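Protein-l-isoaspartate o-methyltransferase (Thermotoga maritima, PDB 1DL5) transfers a methyl group from S-adenosylmethionine to isoaspartyl residues of damaged proteins, a step in protein repair. Local coordinates at residues R249-T252 with T257-Y260. Numbering follows the deposited sequence.
Sequences RRLT and TFYY
Thr252 and Tyr259 pair their backbones in a beta hairpin of strands 251-254 and 257-261, at the edge of the five-stranded antiparallel sheet in the C-terminal domain. They form a hydrogen-bonded pair: Thr252 N gives to Tyr259 O at 2.8 Å, nearly in line with the carbonyl, and Tyr259 N returns a bond to Thr252 O from above that carbonyl's plane, 41° out of it. Two CA-H...O contacts lie beside these bonds, from Leu251 CA to Tyr259 O and from Phe258 CA to Thr252 O (3.3 Å).

Among the apolar contacts, Leu251 holds CG anti to the backbone N (chi1 -168°), and its CD2 then lies against Phe258 CD1 at 3.6 Å; Leu216 of helix 215-220 also touches Phe258. On the other face of the sheet, Thr252 CG2 meets Tyr259 CB at 4.0 Å, while Thr252 OG1 is hydrogen-bonded to Leu216 O.

Arg250 joins by its aliphatic part. Its guanidinium plane is turned 61° from the Tyr260 ring, and the polar ends find other partners: NH1 bonds Ala261 O, and Tyr260 OH bonds Glu282 OE2. What touches the ring is methylene, with Arg250 CD 3.6 Å from Tyr260 CE1 and Arg250 CB 3.7 Å from that same CE1.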
loop_
_atom_site.group_PDB
_atom_site.type_symbol
_atom_site.label_atom_id
_atom_site.label_comp_id
_atom_site.label_asym_id
_atom_site.label_seq_id
_atom_site.Cartn_x
_atom_site.Cartn_y
_atom_site.Cartn_z
ATOM N N ARG A 249 -11.669 -4.529 8.113
ATOM C CA ARG A 249 -12.299 -3.475 8.906
ATOM C C ARG A 249 -12.426 -2.198 8.076
ATOM O O ARG A 249 -12.529 -1.097 8.617
ATOM C CB ARG A 249 -11.515 -3.208 10.202
ATOM C CG ARG A 249 -11.407 -4.423 11.109
ATOM C CD ARG A 249 -10.061 -5.104 10.927
ATOM N NE ARG A 249 -8.977 -4.229 11.366
ATOM C CZ ARG A 249 -7.729 -4.284 10.912
ATOM N NH1 ARG A 249 -7.381 -5.180 9.992
ATOM N NH2 ARG A 249 -6.829 -3.421 11.365
ATOM N N ARG A 250 -12.435 -2.366 6.755
ATOM C CA ARG A 250 -12.553 -1.249 5.821
ATOM C C ARG A 250 -13.804 -1.368 4.961
ATOM O O ARG A 250 -13.916 -0.711 3.926
ATOM C CB ARG A 250 -11.324 -1.189 4.904
ATOM C CG ARG A 250 -10.070 -0.664 5.585
ATOM C CD ARG A 250 -8.838 -0.930 4.729
ATOM N NE ARG A 250 -7.713 -0.098 5.133
ATOM C CZ ARG A 250 -7.562 1.178 4.781
ATOM N NH1 ARG A 250 -8.463 1.770 4.007
ATOM N NH2 ARG A 250 -6.512 1.864 5.208
ATOM N N LEU A 251 -14.743 -2.212 5.375
ATOM C CA LEU A 251 -15.973 -2.371 4.604
ATOM C C LEU A 251 -16.936 -1.232 4.908
ATOM O O LEU A 251 -17.028 -0.771 6.047
ATOM C CB LEU A 251 -16.652 -3.701 4.941
ATOM C CG LEU A 251 -17.794 -4.103 4.002
ATOM C CD1 LEU A 251 -17.215 -4.518 2.648
ATOM C CD2 LEU A 251 -18.594 -5.242 4.626
ATOM N N THR A 252 -17.640 -0.766 3.877
ATOM C CA THR A 252 -18.633 0.295 4.028
ATOM C C THR A 252 -19.730 -0.022 3.018
ATOM O O THR A 252 -19.674 -1.056 2.345
ATOM C CB THR A 252 -18.041 1.707 3.719
ATOM O OG1 THR A 252 -19.024 2.712 4.012
ATOM C CG2 THR A 252 -17.646 1.831 2.246
ATOM N N THR A 257 -24.967 -1.004 -1.507
ATOM C CA THR A 257 -23.883 -1.697 -2.186
ATOM C C THR A 257 -22.696 -1.661 -1.240
ATOM O O THR A 257 -22.320 -0.588 -0.775
ATOM C CB THR A 257 -23.484 -0.988 -3.491
ATOM O OG1 THR A 257 -24.579 -1.029 -4.414
ATOM C CG2 THR A 257 -22.277 -1.674 -4.115
ATOM N N PHE A 258 -22.123 -2.824 -0.947
ATOM C CA PHE A 258 -20.969 -2.885 -0.055
ATOM C C PHE A 258 -19.687 -2.650 -0.828
ATOM O O PHE A 258 -19.521 -3.143 -1.949
ATOM C CB PHE A 258 -20.891 -4.236 0.664
ATOM C CG PHE A 258 -21.873 -4.380 1.794
ATOM C CD1 PHE A 258 -21.550 -3.928 3.066
ATOM C CD2 PHE A 258 -23.130 -4.940 1.578
ATOM C CE1 PHE A 258 -22.465 -4.029 4.117
ATOM C CE2 PHE A 258 -24.057 -5.048 2.623
ATOM C CZ PHE A 258 -23.722 -4.591 3.894
ATOM N N TYR A 259 -18.786 -1.885 -0.220
ATOM C CA TYR A 259 -17.509 -1.569 -0.836
ATOM C C TYR A 259 -16.377 -1.729 0.158
ATOM O O TYR A 259 -16.530 -1.407 1.332
ATOM C CB TYR A 259 -17.434 -0.106 -1.282
ATOM C CG TYR A 259 -18.445 0.336 -2.301
ATOM C CD1 TYR A 259 -18.165 0.245 -3.662
ATOM C CD2 TYR A 259 -19.674 0.862 -1.911
ATOM C CE1 TYR A 259 -19.082 0.674 -4.616
ATOM C CE2 TYR A 259 -20.603 1.297 -2.860
ATOM C CZ TYR A 259 -20.296 1.199 -4.210
ATOM O OH TYR A 259 -21.197 1.645 -5.155
ATOM N N TYR A 260 -15.250 -2.227 -0.330
ATOM C CA TYR A 260 -14.045 -2.305 0.482
ATOM C C TYR A 260 -13.374 -0.968 0.143
ATOM O O TYR A 260 -13.079 -0.707 -1.025
ATOM C CB TYR A 260 -13.146 -3.448 0.014
ATOM C CG TYR A 260 -11.702 -3.286 0.451
ATOM C CD1 TYR A 260 -11.329 -3.432 1.786
ATOM C CD2 TYR A 260 -10.711 -2.966 -0.476
ATOM C CE1 TYR A 260 -9.997 -3.266 2.188
ATOM C CE2 TYR A 260 -9.377 -2.795 -0.085
ATOM C CZ TYR A 260 -9.032 -2.946 1.243
ATOM O OH TYR A 260 -7.716 -2.787 1.623
#